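Local coordinates for protein topoisomerase IV subunit A (Escherichia coli, PDB 1ZVT) that forms part of the type II topoisomerase that unlinks and relaxes DNA, its C-terminal beta-pinwheel domain probably binding DNA to guide substrate choice, at residues A[18-23]-A[38-43]; A[47-52]-A[57-62]; A[146-151]-A[156-161]; A[163-166]-A[172-175]. All blocks are in the same frame, centred on the assembly; numbering follows the deposited sequence.

Contact 1: A[18-23]-A[38-43]; sequences KGHDID and AVKGKS
His20 reaches from the loop after strand 13-18 onto the outer strand 35-42 and is held there in two ways, by a bond at its edge and by an aliphatic chain over one face. The bond runs from NE2 of His20 to the carbonyl O of Gly41, 2.9 Å long and almost straight, at 174° about the hydrogen. Seen from the acceptor, the donor arrives at 130° to the Gly41 C=O and somewhat tilted from the carbonyl plane. The oxygen lies in the plane of the imidazole, and this straight in-plane bond, together with Lys40 over one face, holds the ring's orientation. It also means that NE2 carries a proton.

Lys40 supplies the other grip. Its CG stands between the backbone N and the carbonyl carbon (chi1 68°), which lays the chain across the His20 ring at about a right angle. CD of Lys40 sits 4.0 Å from the ring centroid in a CH-pi contact, while CB of Lys40 lies 3.7 Å from CD2 of His20. The last torsion of Lys40 then bends the ammonium group away, leaving NZ of Lys40 6.1 Å from ND1 of His20; a positive charge at that range would, if anything, disfavour a second proton on the ring.

Gly41 takes part through its backbone. Between the two segments runs strand 3-9: Gly41 pairs with Val4, Gly19 pairs with Pro3, and the His20 side chain also rests on Pro3. The histidine side chain therefore spans strand 3-9 to reach the outer strand 35-42, at the surface of the first blade of the beta-pinwheel.

Contact 2: A[47-52]-A[57-62]; sequences VVFVDS and YAIDPI
Asp51 and Tyr57 are brought together by their first torsions. Asp51 holds CG between its backbone N and carbonyl carbon (chi1 78°), which swings the carboxylate toward the partner strand; Tyr57 has CG beside its own N (chi1 -52°), and its ring runs back along the hairpin to meet it. The phenol OH of Tyr57 donates a hydrogen bond to OD2 of Asp51 at 2.7 Å, reaching the oxygen on its anti side and somewhat out of the carboxylate plane. Both OD2 of Asp51 and the carbonyl O of Phe49 lie at the edge of the tyrosine ring. The other oxygen, OD1 of Asp51, is bonded by Thr53 and by the backbone N of Arg55, which pins the carboxylate in the turn.

Behind this pair the backbones are zipped antiparallel, the short axes at 150°. Tyr57 and Phe49 exchange two bonds, each 2.9 Å: Phe49 N to Tyr57 O, and Tyr57 N to Phe49 O. Val47 and Ile59 form the second such pair. Val48 and Ala58 form the non-hydrogen-bonded pair between them; on the opposite face CG2 of Val48 lies 4.1 Å from CB of Ala58.

On the face shared by Val47, Phe49, Tyr57 and Ile59, the contacts beyond the Tyr57-Asp51 bond are apolar. CD1 of Ile59 touches CE1 of Phe49 at 3.8 Å.

The hairpin is the middle of a four-stranded beta-pinwheel blade, with strand 86-90 beyond 47-51 and strand 123-124 beyond 55-59. Phe49 packs on Val14 of strand 13-18, while Val47 and Pro61 rest on Ile6 of strand 3-9.

Contact 3: A[146-151]-A[156-161]; sequences MLLAIT and MLMFPV
Met146 to Thr151 and Met156 to Val161 pair as the two arms of a beta hairpin, the central strands of a beta-pinwheel blade whose outer strands are 190-196 and 230-231.

The polar interactions are all in the backbone. Leu147 and Phe159 exchange two hydrogen bonds, the tighter one from Leu147 N to Phe159 O at 2.8 Å. Ala149 and Leu157 do the same, and here Ala149 N points almost straight at Leu157 O (175°). Between these rungs CA-H...O contacts fill in, such as Met158 CA to Leu147 O at 3.2 Å.

The apolar contacts fall on two faces. On one, Leu147 and Phe159 stand side by side: with CG of Phe159 between its backbone N and carbonyl carbon (chi1 59°), the ring leans toward the leucine methyls, and CD2 of Leu147 lies 3.8 Å from CZ of Phe159. On the other, Leu148, Ile150, Met156 and Met158 interleave. CD1 of Leu148 approaches CE of Met156 at 3.8 Å, and Leu218 of helix 215-219 closes over the two methionines.

At the open end of the hairpin, Met146 bends at both chi2 and chi3, crossing Met158 at about a right angle. Its curled tip tucks beside the backbone: CE of Met146 comes to 3.5 Å from CG of Met158 and 3.3 Å from C of Phe159.

Contact 4: A[163-166]-A[172-175]; sequences DLPQ and GNKI
Asn173 turns the nitrogen end of its amide to the ring of Pro165, whose edge meets it obliquely: CB and CG of Pro165 are each 3.5 Å from ND2 of Asn173, and the groups are not stacked. The same ND2 of Asn173 donates to a water at 2.9 Å, and that water in turn donates a hydrogen bond to the carbonyl O of Pro165, 2.7 Å away. The Asn173 side chain is placed for this by keeping CG beside its backbone N (chi1 -67°), which aims it at the loop 163-166.

Deeper in, the contact turns apolar. CD1 of Leu164 lies 3.9 Å from CG1 of Ile175, and the two chains come together at a slant. Leu164 also reaches Leu99 and Ile175 reaches Ala101, both on strand 97-101, while Arg225 bonds the carbonyl of Lys174. Strand 173-174 edges the pinwheel blade of strands 97-101 and 106-111, and the loop pairs with that sheet too, through Val109.

Since the two segments share no direct hydrogen bond, the loop and the strand are joined by a water bridge on the more exposed side and by leucine-isoleucine packing inside. The water links an N-H and a carbonyl too far apart to pair directly; Pro165 O is also bonded to Val109.

The four contacts follow one another along the chain, each closing before the next begins, and fall into two groups. Contacts 1 and 2 lie in adjoining blades, their centres about 15 Å apart, touching where Ser43 meets Pro61 and Val39 meets Val47. Contacts 3 and 4, with centres about 12 Å apart, touch through Leu147, Phe159 and Ile175. Contact 1 is about 32 Å from contact 3 between centres, across the middle of the chain. Strand 173-174 of contact 4 follows the hairpin of contact 3 yet edges the sheet of strands 97-101 and 106-111. In all four four-stranded sheets the last strand likewise comes from beyond the next hairpin, consistent with a beta-pinwheel.

Contact 1: A[18-23]-A[38-43]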
# COMPACT_ATOMS: atom_id res chain seq x y z
N LYS A 18 -12.06 -4.30 20.95
CA LYS A 18 -12.64 -3.07 21.45
C LYS A 18 -11.52 -2.11 21.85
O LYS A 18 -10.57 -2.53 22.49
CB LYS A 18 -13.51 -3.36 22.69
CG LYS A 18 -14.71 -4.24 22.40
CD LYS A 18 -15.57 -4.38 23.64
CE LYS A 18 -16.79 -5.26 23.36
NZ LYS A 18 -17.89 -5.01 24.33
N GLY A 19 -11.64 -0.84 21.46
CA GLY A 19 -10.68 0.18 21.84
C GLY A 19 -9.54 0.39 20.86
O GLY A 19 -9.37 -0.40 19.93
N HIS A 20 -8.76 1.44 21.09
CA HIS A 20 -7.62 1.75 20.23
C HIS A 20 -6.27 1.42 20.88
O HIS A 20 -5.22 1.52 20.21
CB HIS A 20 -7.65 3.22 19.81
CG HIS A 20 -8.73 3.57 18.83
ND1 HIS A 20 -9.07 4.87 18.53
CD2 HIS A 20 -9.54 2.78 18.08
CE1 HIS A 20 -10.03 4.87 17.62
NE2 HIS A 20 -10.33 3.61 17.33
N ASP A 21 -6.31 0.98 22.15
CA ASP A 21 -5.12 0.81 22.99
C ASP A 21 -4.59 -0.63 23.14
O ASP A 21 -3.69 -0.89 23.96
CB ASP A 21 -5.39 1.38 24.40
CG ASP A 21 -6.33 0.50 25.24
OD1 ASP A 21 -7.01 -0.39 24.67
OD2 ASP A 21 -6.42 0.71 26.48
N ILE A 22 -5.15 -1.57 22.39
CA ILE A 22 -4.81 -2.98 22.57
C ILE A 22 -3.36 -3.26 22.17
O ILE A 22 -2.78 -2.55 21.35
CB ILE A 22 -5.76 -3.90 21.79
CG1 ILE A 22 -5.62 -3.65 20.30
CG2 ILE A 22 -7.21 -3.65 22.24
CD1 ILE A 22 -5.57 -4.90 19.51
N ASP A 23 -2.79 -4.28 22.79
CA ASP A 23 -1.47 -4.78 22.41
C ASP A 23 -1.67 -5.86 21.36
O ASP A 23 -1.87 -7.03 21.69
CB ASP A 23 -0.76 -5.33 23.66
CG ASP A 23 0.62 -5.87 23.37
OD1 ASP A 23 0.99 -6.13 22.19
OD2 ASP A 23 1.38 -6.06 24.35
N ALA A 38 -2.26 -3.96 12.22
CA ALA A 38 -3.47 -3.50 12.88
C ALA A 38 -3.89 -2.15 12.31
O ALA A 38 -3.02 -1.32 11.93
CB ALA A 38 -3.29 -3.42 14.38
N VAL A 39 -5.20 -1.94 12.23
CA VAL A 39 -5.75 -0.61 11.87
C VAL A 39 -6.80 -0.22 12.89
O VAL A 39 -7.32 -1.06 13.62
CB VAL A 39 -6.33 -0.57 10.44
CG1 VAL A 39 -5.19 -0.83 9.40
CG2 VAL A 39 -7.42 -1.60 10.28
N LYS A 40 -7.12 1.06 12.97
CA LYS A 40 -8.10 1.49 13.97
C LYS A 40 -9.18 2.35 13.33
O LYS A 40 -8.97 2.95 12.27
CB LYS A 40 -7.42 2.24 15.11
CG LYS A 40 -6.84 3.61 14.72
CD LYS A 40 -6.24 4.31 15.94
CE LYS A 40 -5.48 5.57 15.55
NZ LYS A 40 -4.22 5.23 14.79
N GLY A 41 -10.34 2.37 13.97
CA GLY A 41 -11.46 3.13 13.45
C GLY A 41 -12.63 2.98 14.38
O GLY A 41 -12.46 2.75 15.57
N LYS A 42 -13.82 3.09 13.80
CA LYS A 42 -15.06 2.97 14.57
C LYS A 42 -15.84 1.76 14.11
O LYS A 42 -15.69 1.32 12.97
CB LYS A 42 -15.92 4.23 14.39
CG LYS A 42 -15.34 5.47 15.09
CD LYS A 42 -16.16 6.71 14.74
CE LYS A 42 -15.56 7.96 15.37
NZ LYS A 42 -16.63 8.89 15.83
N SER A 43 -16.67 1.22 14.99
CA SER A 43 -17.37 -0.03 14.71
C SER A 43 -18.39 0.13 13.58
O SER A 43 -18.78 -0.86 12.96
CB SER A 43 -18.00 -0.60 15.99
OG SER A 43 -18.86 0.37 16.57

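Contact 2: A[47-52]-A[57-62]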
# COMPACT_ATOMS: atom_id res chain seq x y z
N VAL A 47 -13.89 -1.97 7.40
CA VAL A 47 -12.47 -2.25 7.20
C VAL A 47 -12.29 -2.86 5.82
O VAL A 47 -13.11 -3.65 5.38
CB VAL A 47 -11.86 -3.14 8.33
CG1 VAL A 47 -12.63 -4.45 8.56
CG2 VAL A 47 -10.34 -3.39 8.05
N VAL A 48 -11.24 -2.42 5.13
CA VAL A 48 -11.02 -2.82 3.73
C VAL A 48 -9.72 -3.63 3.64
O VAL A 48 -8.76 -3.34 4.36
CB VAL A 48 -10.94 -1.57 2.84
CG1 VAL A 48 -10.21 -1.84 1.55
CG2 VAL A 48 -12.36 -1.05 2.55
N PHE A 49 -9.73 -4.64 2.77
CA PHE A 49 -8.59 -5.50 2.48
C PHE A 49 -8.31 -5.41 1.00
O PHE A 49 -9.24 -5.37 0.16
CB PHE A 49 -8.90 -6.95 2.89
CG PHE A 49 -9.19 -7.09 4.35
CD1 PHE A 49 -10.50 -7.01 4.82
CD2 PHE A 49 -8.14 -7.23 5.26
CE1 PHE A 49 -10.77 -7.08 6.21
CE2 PHE A 49 -8.41 -7.29 6.65
CZ PHE A 49 -9.73 -7.22 7.11
N VAL A 50 -7.03 -5.40 0.65
CA VAL A 50 -6.65 -5.50 -0.76
C VAL A 50 -5.84 -6.79 -0.97
O VAL A 50 -4.88 -7.05 -0.22
CB VAL A 50 -5.83 -4.27 -1.19
CG1 VAL A 50 -5.47 -4.41 -2.66
CG2 VAL A 50 -6.63 -2.97 -0.96
N ASP A 51 -6.24 -7.59 -1.95
CA ASP A 51 -5.50 -8.85 -2.22
C ASP A 51 -4.39 -8.70 -3.25
O ASP A 51 -4.22 -7.63 -3.85
CB ASP A 51 -6.46 -10.05 -2.53
CG ASP A 51 -7.02 -10.04 -3.96
OD1 ASP A 51 -6.48 -9.37 -4.85
OD2 ASP A 51 -8.02 -10.75 -4.18
N SER A 52 -3.61 -9.78 -3.41
CA SER A 52 -2.43 -9.76 -4.27
C SER A 52 -2.73 -9.60 -5.76
O SER A 52 -1.81 -9.38 -6.55
CB SER A 52 -1.62 -11.04 -4.03
OG SER A 52 -2.45 -12.16 -4.21
N TYR A 57 -11.98 -5.42 -0.82
CA TYR A 57 -13.11 -6.03 -0.15
C TYR A 57 -13.37 -5.24 1.11
O TYR A 57 -12.41 -4.82 1.77
CB TYR A 57 -12.77 -7.45 0.29
CG TYR A 57 -12.22 -8.38 -0.75
CD1 TYR A 57 -10.87 -8.34 -1.10
CD2 TYR A 57 -13.04 -9.35 -1.34
CE1 TYR A 57 -10.36 -9.23 -2.05
CE2 TYR A 57 -12.52 -10.23 -2.29
CZ TYR A 57 -11.19 -10.17 -2.62
OH TYR A 57 -10.67 -11.01 -3.56
N ALA A 58 -14.64 -5.04 1.46
CA ALA A 58 -14.97 -4.41 2.72
C ALA A 58 -15.72 -5.37 3.65
O ALA A 58 -16.56 -6.16 3.19
CB ALA A 58 -15.82 -3.17 2.50
N ILE A 59 -15.42 -5.29 4.94
CA ILE A 59 -16.08 -6.12 5.95
C ILE A 59 -16.57 -5.18 7.07
O ILE A 59 -15.90 -4.21 7.41
CB ILE A 59 -15.10 -7.18 6.54
CG1 ILE A 59 -14.72 -8.24 5.49
CG2 ILE A 59 -15.66 -7.85 7.83
CD1 ILE A 59 -13.79 -9.37 6.04
N ASP A 60 -17.75 -5.47 7.60
CA ASP A 60 -18.30 -4.72 8.74
C ASP A 60 -17.68 -5.28 10.03
O ASP A 60 -17.80 -6.48 10.33
CB ASP A 60 -19.84 -4.87 8.72
CG ASP A 60 -20.55 -4.09 9.83
OD1 ASP A 60 -19.92 -3.69 10.83
OD2 ASP A 60 -21.79 -3.91 9.72
N PRO A 61 -17.00 -4.43 10.82
CA PRO A 61 -16.37 -4.94 12.05
C PRO A 61 -17.32 -5.69 13.00
O PRO A 61 -16.85 -6.57 13.73
CB PRO A 61 -15.85 -3.66 12.73
CG PRO A 61 -15.63 -2.70 11.57
CD PRO A 61 -16.78 -2.98 10.64
N ILE A 62 -18.62 -5.41 12.95
CA ILE A 62 -19.54 -6.08 13.90
C ILE A 62 -19.67 -7.59 13.64
O ILE A 62 -20.15 -8.36 14.51
CB ILE A 62 -20.93 -5.40 13.97
CG1 ILE A 62 -21.60 -5.36 12.61
CG2 ILE A 62 -20.77 -3.97 14.52
CD1 ILE A 62 -22.38 -6.58 12.24

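Contact 3: A[146-151]-A[156-161]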
# COMPACT_ATOMS: atom_id res chain seq x y z
N MET A 146 4.40 15.32 -2.30
CA MET A 146 5.14 14.86 -3.47
C MET A 146 5.09 13.34 -3.54
O MET A 146 5.18 12.66 -2.53
CB MET A 146 6.62 15.25 -3.39
CG MET A 146 6.86 16.75 -3.30
SD MET A 146 6.24 17.57 -4.76
CE MET A 146 7.29 16.97 -6.02
N LEU A 147 4.92 12.81 -4.74
CA LEU A 147 5.04 11.38 -5.00
C LEU A 147 6.50 11.11 -5.34
O LEU A 147 7.11 11.86 -6.10
CB LEU A 147 4.14 11.00 -6.20
CG LEU A 147 4.12 9.54 -6.68
CD1 LEU A 147 2.79 9.24 -7.37
CD2 LEU A 147 5.30 9.23 -7.60
N LEU A 148 7.07 10.07 -4.75
CA LEU A 148 8.46 9.71 -5.02
C LEU A 148 8.48 8.25 -5.39
O LEU A 148 7.96 7.39 -4.65
CB LEU A 148 9.35 9.98 -3.80
CG LEU A 148 10.81 9.55 -3.97
CD1 LEU A 148 11.54 10.34 -5.06
CD2 LEU A 148 11.57 9.66 -2.66
N ALA A 149 8.99 7.97 -6.59
CA ALA A 149 9.05 6.61 -7.09
C ALA A 149 10.50 6.22 -7.26
O ALA A 149 11.31 7.02 -7.73
CB ALA A 149 8.36 6.52 -8.49
N ILE A 150 10.83 4.98 -6.89
CA ILE A 150 12.18 4.45 -7.06
C ILE A 150 12.04 3.10 -7.75
O ILE A 150 11.28 2.25 -7.29
CB ILE A 150 12.90 4.21 -5.69
CG1 ILE A 150 12.89 5.52 -4.87
CG2 ILE A 150 14.34 3.68 -5.94
CD1 ILE A 150 13.50 5.32 -3.46
N THR A 151 12.75 2.90 -8.86
CA THR A 151 12.65 1.63 -9.59
C THR A 151 13.67 0.58 -9.13
O THR A 151 14.68 0.91 -8.48
CB THR A 151 12.84 1.82 -11.11
OG1 THR A 151 14.20 2.14 -11.41
CG2 THR A 151 11.94 2.94 -11.63
N MET A 156 15.06 7.28 -9.89
CA MET A 156 14.18 8.03 -8.98
C MET A 156 13.46 9.15 -9.73
O MET A 156 14.05 9.85 -10.57
CB MET A 156 14.98 8.63 -7.81
CG MET A 156 15.66 7.60 -6.94
SD MET A 156 16.50 8.39 -5.55
CE MET A 156 15.28 9.48 -4.94
N LEU A 157 12.18 9.31 -9.44
CA LEU A 157 11.40 10.41 -10.01
C LEU A 157 10.50 10.98 -8.95
O LEU A 157 9.85 10.21 -8.24
CB LEU A 157 10.53 9.91 -11.17
CG LEU A 157 9.68 10.96 -11.91
CD1 LEU A 157 10.54 11.95 -12.68
CD2 LEU A 157 8.69 10.31 -12.87
N MET A 158 10.43 12.30 -8.85
CA MET A 158 9.53 12.95 -7.88
C MET A 158 8.66 13.98 -8.62
O MET A 158 9.17 14.75 -9.44
CB MET A 158 10.31 13.66 -6.77
CG MET A 158 9.41 14.18 -5.65
SD MET A 158 10.38 14.70 -4.22
CE MET A 158 11.01 16.28 -4.72
N PHE A 159 7.37 14.02 -8.31
CA PHE A 159 6.48 15.06 -8.84
C PHE A 159 5.28 15.20 -7.90
O PHE A 159 5.02 14.28 -7.12
CB PHE A 159 6.02 14.74 -10.28
CG PHE A 159 5.28 13.43 -10.41
CD1 PHE A 159 3.92 13.33 -10.09
CD2 PHE A 159 5.94 12.30 -10.90
CE1 PHE A 159 3.25 12.11 -10.23
CE2 PHE A 159 5.28 11.08 -11.03
CZ PHE A 159 3.92 10.99 -10.69
N PRO A 160 4.57 16.33 -7.95
CA PRO A 160 3.45 16.51 -7.01
C PRO A 160 2.39 15.43 -7.22
O PRO A 160 2.03 15.13 -8.35
CB PRO A 160 2.90 17.89 -7.40
CG PRO A 160 4.07 18.60 -8.02
CD PRO A 160 4.73 17.51 -8.83
N VAL A 161 1.90 14.84 -6.13
CA VAL A 161 0.93 13.74 -6.28
C VAL A 161 -0.38 14.19 -7.00
O VAL A 161 -1.04 13.36 -7.62
CB VAL A 161 0.66 13.01 -4.92
CG1 VAL A 161 -0.15 13.88 -4.01
CG2 VAL A 161 -0.01 11.63 -5.15

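Contact 4: A[163-166]-A[172-175]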
# COMPACT_ATOMS: atom_id res chain seq x y z
N ASP A 163 -0.51 15.65 -9.69
CA ASP A 163 -0.28 15.39 -11.12
C ASP A 163 -0.85 14.05 -11.60
O ASP A 163 -1.09 13.86 -12.80
CB ASP A 163 1.21 15.44 -11.46
CG ASP A 163 1.74 16.85 -11.62
OD1 ASP A 163 0.96 17.82 -11.42
OD2 ASP A 163 2.95 16.98 -11.96
N LEU A 164 -1.07 13.12 -10.68
CA LEU A 164 -1.60 11.82 -11.02
C LEU A 164 -3.13 11.84 -11.03
O LEU A 164 -3.76 12.12 -9.99
CB LEU A 164 -1.08 10.78 -10.03
CG LEU A 164 -1.39 9.32 -10.37
CD1 LEU A 164 -0.75 8.89 -11.68
CD2 LEU A 164 -0.89 8.46 -9.25
N PRO A 165 -3.75 11.56 -12.20
CA PRO A 165 -5.21 11.62 -12.30
C PRO A 165 -5.93 10.72 -11.31
O PRO A 165 -5.46 9.62 -10.99
CB PRO A 165 -5.49 11.18 -13.75
CG PRO A 165 -4.26 11.58 -14.50
CD PRO A 165 -3.14 11.24 -13.51
N GLN A 166 -7.07 11.22 -10.83
CA GLN A 166 -7.95 10.46 -9.96
C GLN A 166 -8.86 9.52 -10.77
O GLN A 166 -9.44 9.93 -11.77
CB GLN A 166 -8.77 11.42 -9.08
CG GLN A 166 -9.73 10.71 -8.12
CD GLN A 166 -10.31 11.62 -7.06
OE1 GLN A 166 -10.01 12.81 -6.99
NE2 GLN A 166 -11.16 11.05 -6.20
N GLY A 172 -4.82 2.41 -14.26
CA GLY A 172 -4.19 3.67 -13.91
C GLY A 172 -3.37 4.27 -15.04
O GLY A 172 -3.27 3.71 -16.15
N ASN A 173 -2.78 5.42 -14.76
CA ASN A 173 -1.95 6.11 -15.73
C ASN A 173 -0.49 5.97 -15.31
O ASN A 173 -0.20 5.63 -14.16
CB ASN A 173 -2.34 7.58 -15.78
CG ASN A 173 -3.74 7.78 -16.34
OD1 ASN A 173 -3.99 7.50 -17.51
ND2 ASN A 173 -4.66 8.23 -15.49
N LYS A 174 0.44 6.21 -16.24
CA LYS A 174 1.85 6.03 -15.97
C LYS A 174 2.35 7.00 -14.90
O LYS A 174 2.15 8.23 -14.98
CB LYS A 174 2.66 6.23 -17.27
CG LYS A 174 4.11 5.79 -17.14
CD LYS A 174 4.84 5.87 -18.49
CE LYS A 174 4.32 4.82 -19.46
NZ LYS A 174 4.91 5.00 -20.83
N ILE A 175 3.00 6.44 -13.88
CA ILE A 175 3.70 7.18 -12.84
C ILE A 175 5.15 7.41 -13.27
O ILE A 175 5.64 8.53 -13.28
CB ILE A 175 3.65 6.39 -11.51
CG1 ILE A 175 2.21 6.38 -10.99
CG2 ILE A 175 4.64 6.95 -10.46
CD1 ILE A 175 1.96 5.36 -9.86
O HOH W 1 -3.97 8.09 -12.69